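Local structure of thioesterase (Streptomyces sp. WAC02707, 6VAP) at residues A[102-112]-A[184-194]. The protein probably hydrolyses thioesters to release acyl groups from the carrier proteins of the borrelidin polyketide assembly line, as a type II thioesterase of the alpha/beta-hydrolase fold. Numbering follows the deposited sequence.
Sequences TLAFELARRFE and YRYRPGPKLRC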
loop_
_atom_site.group_PDB
_atom_site.type_symbol
_atom_site.label_atom_id
_atom_site.label_comp_id
_atom_site.label_asym_id
_atom_site.label_seq_id
_atom_site.Cartn_x
_atom_site.Cartn_y
_atom_site.Cartn_z
ATOM N N THR A 102 1.807 5.096 -1.554
ATOM C CA THR A 102 3.006 5.904 -1.383
ATOM C C THR A 102 4.043 5.150 -0.554
ATOM O O THR A 102 5.234 5.134 -0.888
ATOM C CB THR A 102 2.649 7.238 -0.734
ATOM O OG1 THR A 102 1.687 7.937 -1.525
ATOM C CG2 THR A 102 3.929 8.125 -0.570
ATOM N N LEU A 103 3.607 4.507 0.525
ATOM C CA LEU A 103 4.511 3.664 1.291
ATOM C C LEU A 103 5.103 2.568 0.426
ATOM O O LEU A 103 6.316 2.338 0.477
ATOM C CB LEU A 103 3.782 3.079 2.487
ATOM C CG LEU A 103 4.600 2.140 3.373
ATOM C CD1 LEU A 103 5.889 2.823 3.847
ATOM C CD2 LEU A 103 3.776 1.719 4.559
ATOM N N ALA A 104 4.275 1.919 -0.403
ATOM C CA ALA A 104 4.775 0.874 -1.289
ATOM C C ALA A 104 5.824 1.408 -2.234
ATOM O O ALA A 104 6.808 0.711 -2.514
ATOM C CB ALA A 104 3.641 0.226 -2.088
ATOM N N PHE A 105 5.628 2.632 -2.730
ATOM C CA PHE A 105 6.593 3.218 -3.639
ATOM C C PHE A 105 7.896 3.509 -2.927
ATOM O O PHE A 105 8.964 3.338 -3.504
ATOM C CB PHE A 105 6.025 4.487 -4.249
ATOM C CG PHE A 105 7.074 5.395 -4.848
ATOM C CD1 PHE A 105 7.606 5.145 -6.116
ATOM C CD2 PHE A 105 7.485 6.507 -4.182
ATOM C CE1 PHE A 105 8.541 5.985 -6.660
ATOM C CE2 PHE A 105 8.414 7.351 -4.725
ATOM C CZ PHE A 105 8.947 7.093 -5.974
ATOM N N GLU A 106 7.820 4.019 -1.704
ATOM C CA GLU A 106 9.012 4.315 -0.921
ATOM C C GLU A 106 9.766 3.042 -0.579
ATOM O O GLU A 106 11.003 3.023 -0.620
ATOM C CB GLU A 106 8.602 5.083 0.337
ATOM C CG GLU A 106 8.228 6.527 0.095
ATOM C CD GLU A 106 9.421 7.333 -0.436
ATOM O OE1 GLU A 106 10.556 6.896 -0.210
ATOM O OE2 GLU A 106 9.194 8.367 -1.079
ATOM N N LEU A 107 9.036 1.976 -0.245
ATOM C CA LEU A 107 9.668 0.682 -0.004
ATOM C C LEU A 107 10.314 0.154 -1.270
ATOM O O LEU A 107 11.429 -0.375 -1.231
ATOM C CB LEU A 107 8.635 -0.321 0.528
ATOM C CG LEU A 107 8.092 -0.004 1.898
ATOM C CD1 LEU A 107 6.836 -0.875 2.215
ATOM C CD2 LEU A 107 9.180 -0.276 2.940
ATOM N N ALA A 108 9.687 0.395 -2.417
ATOM C CA ALA A 108 10.288 -0.038 -3.672
ATOM C C ALA A 108 11.616 0.663 -3.917
ATOM O O ALA A 108 12.604 0.048 -4.328
ATOM C CB ALA A 108 9.323 0.206 -4.823
ATOM N N ARG A 109 11.649 1.965 -3.678
ATOM C CA ARG A 109 12.880 2.722 -3.802
ATOM C C ARG A 109 13.974 2.119 -2.954
ATOM O O ARG A 109 15.115 2.011 -3.408
ATOM C CB ARG A 109 12.640 4.174 -3.372
ATOM C CG ARG A 109 12.098 5.096 -4.406
ATOM C CD ARG A 109 11.869 6.502 -3.813
ATOM N NE ARG A 109 12.275 7.559 -4.732
ATOM C CZ ARG A 109 12.294 8.843 -4.417
ATOM N NH1 ARG A 109 11.948 9.224 -3.195
ATOM N NH2 ARG A 109 12.634 9.729 -5.328
ATOM N N ARG A 110 13.636 1.695 -1.728
ATOM C CA ARG A 110 14.637 1.120 -0.831
ATOM C C ARG A 110 15.072 -0.293 -1.245
ATOM O O ARG A 110 16.235 -0.673 -1.071
ATOM C CB ARG A 110 14.064 1.130 0.581
ATOM C CG ARG A 110 14.004 2.510 1.183
ATOM C CD ARG A 110 12.903 2.609 2.222
ATOM N NE ARG A 110 12.999 3.865 3.003
ATOM C CZ ARG A 110 12.514 5.034 2.579
ATOM N NH1 ARG A 110 11.945 5.131 1.381
ATOM N NH2 ARG A 110 12.621 6.108 3.334
ATOM N N PHE A 111 14.148 -1.101 -1.757
ATOM C CA PHE A 111 14.519 -2.415 -2.258
ATOM C C PHE A 111 15.513 -2.287 -3.394
ATOM O O PHE A 111 16.539 -2.971 -3.399
ATOM C CB PHE A 111 13.279 -3.185 -2.702
ATOM C CG PHE A 111 12.550 -3.861 -1.572
ATOM C CD1 PHE A 111 13.117 -4.951 -0.911
ATOM C CD2 PHE A 111 11.293 -3.451 -1.206
ATOM C CE1 PHE A 111 12.467 -5.591 0.103
ATOM C CE2 PHE A 111 10.606 -4.099 -0.181
ATOM C CZ PHE A 111 11.190 -5.152 0.487
ATOM N N GLU A 112 15.228 -1.393 -4.352
ATOM C CA GLU A 112 16.084 -1.238 -5.520
ATOM C C GLU A 112 17.451 -0.697 -5.140
ATOM O O GLU A 112 18.466 -1.180 -5.647
ATOM C CB GLU A 112 15.418 -0.316 -6.536
ATOM C CG GLU A 112 14.100 -0.869 -7.109
ATOM C CD GLU A 112 13.792 -0.311 -8.511
ATOM O OE1 GLU A 112 14.498 0.640 -8.963
ATOM O OE2 GLU A 112 12.855 -0.840 -9.159
ATOM N N TYR A 184 3.275 14.087 3.276
ATOM C CA TYR A 184 4.334 13.478 2.481
ATOM C C TYR A 184 4.952 14.478 1.531
ATOM O O TYR A 184 4.235 15.203 0.847
ATOM C CB TYR A 184 3.755 12.321 1.696
ATOM C CG TYR A 184 4.677 11.636 0.722
ATOM C CD1 TYR A 184 5.803 10.903 1.163
ATOM C CD2 TYR A 184 4.487 11.788 -0.648
ATOM C CE1 TYR A 184 6.651 10.309 0.259
ATOM C CE2 TYR A 184 5.344 11.185 -1.565
ATOM C CZ TYR A 184 6.381 10.416 -1.116
ATOM O OH TYR A 184 7.243 9.819 -2.042
ATOM N N ARG A 185 6.292 14.534 1.471
ATOM C CA ARG A 185 7.053 15.403 0.559
ATOM C C ARG A 185 7.924 14.464 -0.295
ATOM O O ARG A 185 8.747 13.847 0.291
ATOM C CB ARG A 185 7.831 16.447 1.370
ATOM C CG ARG A 185 6.984 17.167 2.415
ATOM C CD ARG A 185 7.597 18.378 3.093
ATOM N NE ARG A 185 8.536 17.997 4.140
ATOM C CZ ARG A 185 9.554 18.748 4.600
ATOM N NH1 ARG A 185 9.819 19.950 4.104
ATOM N NH2 ARG A 185 10.322 18.270 5.553
ATOM N N TYR A 186 7.666 14.310 -1.593
ATOM C CA TYR A 186 8.449 13.492 -2.499
ATOM C C TYR A 186 9.823 14.120 -2.641
ATOM O O TYR A 186 9.956 15.301 -2.961
ATOM C CB TYR A 186 7.758 13.406 -3.856
ATOM C CG TYR A 186 8.603 12.771 -4.931
ATOM C CD1 TYR A 186 8.986 11.431 -4.855
ATOM C CD2 TYR A 186 8.998 13.497 -6.035
ATOM C CE1 TYR A 186 9.749 10.872 -5.819
ATOM C CE2 TYR A 186 9.759 12.930 -7.032
ATOM C CZ TYR A 186 10.127 11.605 -6.924
ATOM O OH TYR A 186 10.896 11.026 -7.899
ATOM N N ARG A 187 10.844 13.354 -2.360
ATOM C CA ARG A 187 12.200 13.822 -2.622
ATOM C C ARG A 187 12.687 13.154 -3.892
ATOM O O ARG A 187 12.767 11.932 -3.907
ATOM C CB ARG A 187 13.130 13.486 -1.464
ATOM C CG ARG A 187 12.462 13.622 -0.114
ATOM C CD ARG A 187 13.429 13.304 1.011
ATOM N NE ARG A 187 12.741 13.185 2.295
ATOM C CZ ARG A 187 12.903 12.180 3.151
ATOM N NH1 ARG A 187 13.734 11.182 2.879
ATOM N NH2 ARG A 187 12.226 12.175 4.290
ATOM N N PRO A 188 13.014 13.902 -4.940
ATOM C CA PRO A 188 13.458 13.272 -6.190
ATOM C C PRO A 188 14.654 12.356 -5.968
ATOM O O PRO A 188 15.539 12.634 -5.152
ATOM C CB PRO A 188 13.822 14.473 -7.077
ATOM C CG PRO A 188 13.027 15.608 -6.545
ATOM C CD PRO A 188 12.904 15.363 -5.064
ATOM N N GLY A 189 14.674 11.260 -6.719
ATOM C CA GLY A 189 15.757 10.309 -6.688
ATOM C C GLY A 189 15.785 9.491 -7.965
ATOM O O GLY A 189 15.051 9.760 -8.928
ATOM N N PRO A 190 16.636 8.470 -8.002
ATOM C CA PRO A 190 16.686 7.616 -9.197
ATOM C C PRO A 190 15.330 6.997 -9.461
ATOM O O PRO A 190 14.637 6.582 -8.531
ATOM C CB PRO A 190 17.723 6.549 -8.841
ATOM C CG PRO A 190 18.539 7.158 -7.716
ATOM C CD PRO A 190 17.578 8.039 -6.951
ATOM N N LYS A 191 14.936 6.973 -10.734
ATOM C CA LYS A 191 13.699 6.309 -11.122
ATOM C C LYS A 191 13.729 4.830 -10.740
ATOM O O LYS A 191 14.787 4.215 -10.639
ATOM C CB LYS A 191 13.470 6.425 -12.636
ATOM C CG LYS A 191 12.917 7.787 -13.080
ATOM C CD LYS A 191 12.525 7.723 -14.566
ATOM C CE LYS A 191 12.108 9.071 -15.081
ATOM N NZ LYS A 191 11.737 9.016 -16.531
ATOM N N LEU A 192 12.551 4.237 -10.573
ATOM C CA LEU A 192 12.500 2.786 -10.414
ATOM C C LEU A 192 12.794 2.086 -11.753
ATOM O O LEU A 192 12.768 2.686 -12.826
ATOM C CB LEU A 192 11.139 2.366 -9.848
ATOM C CG LEU A 192 10.800 2.908 -8.456
ATOM C CD1 LEU A 192 9.326 2.655 -8.136
ATOM C CD2 LEU A 192 11.667 2.306 -7.362
ATOM N N ARG A 193 13.086 0.807 -11.769
ATOM C CA ARG A 193 13.162 0.001 -13.004
ATOM C C ARG A 193 12.082 -1.079 -12.995
ATOM O O ARG A 193 11.794 -1.626 -14.024
ATOM C CB ARG A 193 14.546 -0.635 -13.141
ATOM C CG ARG A 193 15.677 0.379 -13.195
ATOM C CD ARG A 193 17.039 -0.266 -13.059
ATOM N NE ARG A 193 17.699 0.241 -11.868
ATOM C CZ ARG A 193 17.560 -0.293 -10.668
ATOM N NH1 ARG A 193 16.855 -1.403 -10.529
ATOM N NH2 ARG A 193 18.156 0.258 -9.632
ATOM N N CYS A 194 11.501 -1.377 -11.855
ATOM C CA CYS A 194 10.490 -2.434 -11.764
ATOM C C CYS A 194 9.235 -1.948 -12.444
ATOM O O CYS A 194 8.943 -0.815 -12.400
ATOM C CB CYS A 194 10.013 -2.713 -10.355
ATOM S SG CYS A 194 9.227 -1.274 -9.612
HETATM O O HOH W 1 10.363 10.928 -0.750
HETATM O O HOH W 2 12.648 8.386 -7.436
HETATM O O HOH W 3 17.979 -2.849 -8.261
HETATM O O HOH W 4 15.801 2.711 -8.194
#
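Thr102 CG2 sits over the centre of one face of the Tyr184 ring, a CH-pi contact 3.4 Å from the centroid and 9° off the normal. Tyr186 N lies over the opposite face, towards the rim. At the ring edge, Tyr184 OH donates to the anti lone pair of Glu106 OE2 (2.6 Å). The same hydroxyl and Tyr186 CE1 meet the edge of the Phe105 ring. Arg109 CG lies over one face of the Phe105 ring and Pro188 N over one face of the Tyr186 ring, each offset towards the rim. Tyr186 CE1 also lies over one face of the Arg109 guanidinium, whose plane is 24° from that of the tyrosine ring.

Arg109 bends at chi3 (139°) to meet the loop end-on. Arg109 NH2 (2.6 Å) and NH1 (2.9 Å) both hydrogen-bond to Arg187 O, which lies close to the guanidinium plane. Glu106 OE2 also forms a salt bridge with Arg109 NH1, and OE1 one with Arg110 NH1. Water 1 links Glu106 OE2 to Arg187 N.

Leu192 puts CD1 against Phe105 CD1 (3.6 Å) and CD2 against Ala108. Glu112 OE2 accepts from Arg193 N and Cys194 N, each 3.1 Å away, through the syn lone pair; OE1 also accepts from Arg193 N. The Arg193 guanidinium turns a face to Glu112 OE1, so this salt bridge is charge attraction without a directed N-H.

Helix 99-113, which begins within the probable nucleophile elbow, thus holds the loop leading into strand 196-201. The negative charge of the two buried glutamates is probably stabilised by these donors and the nearby arginines.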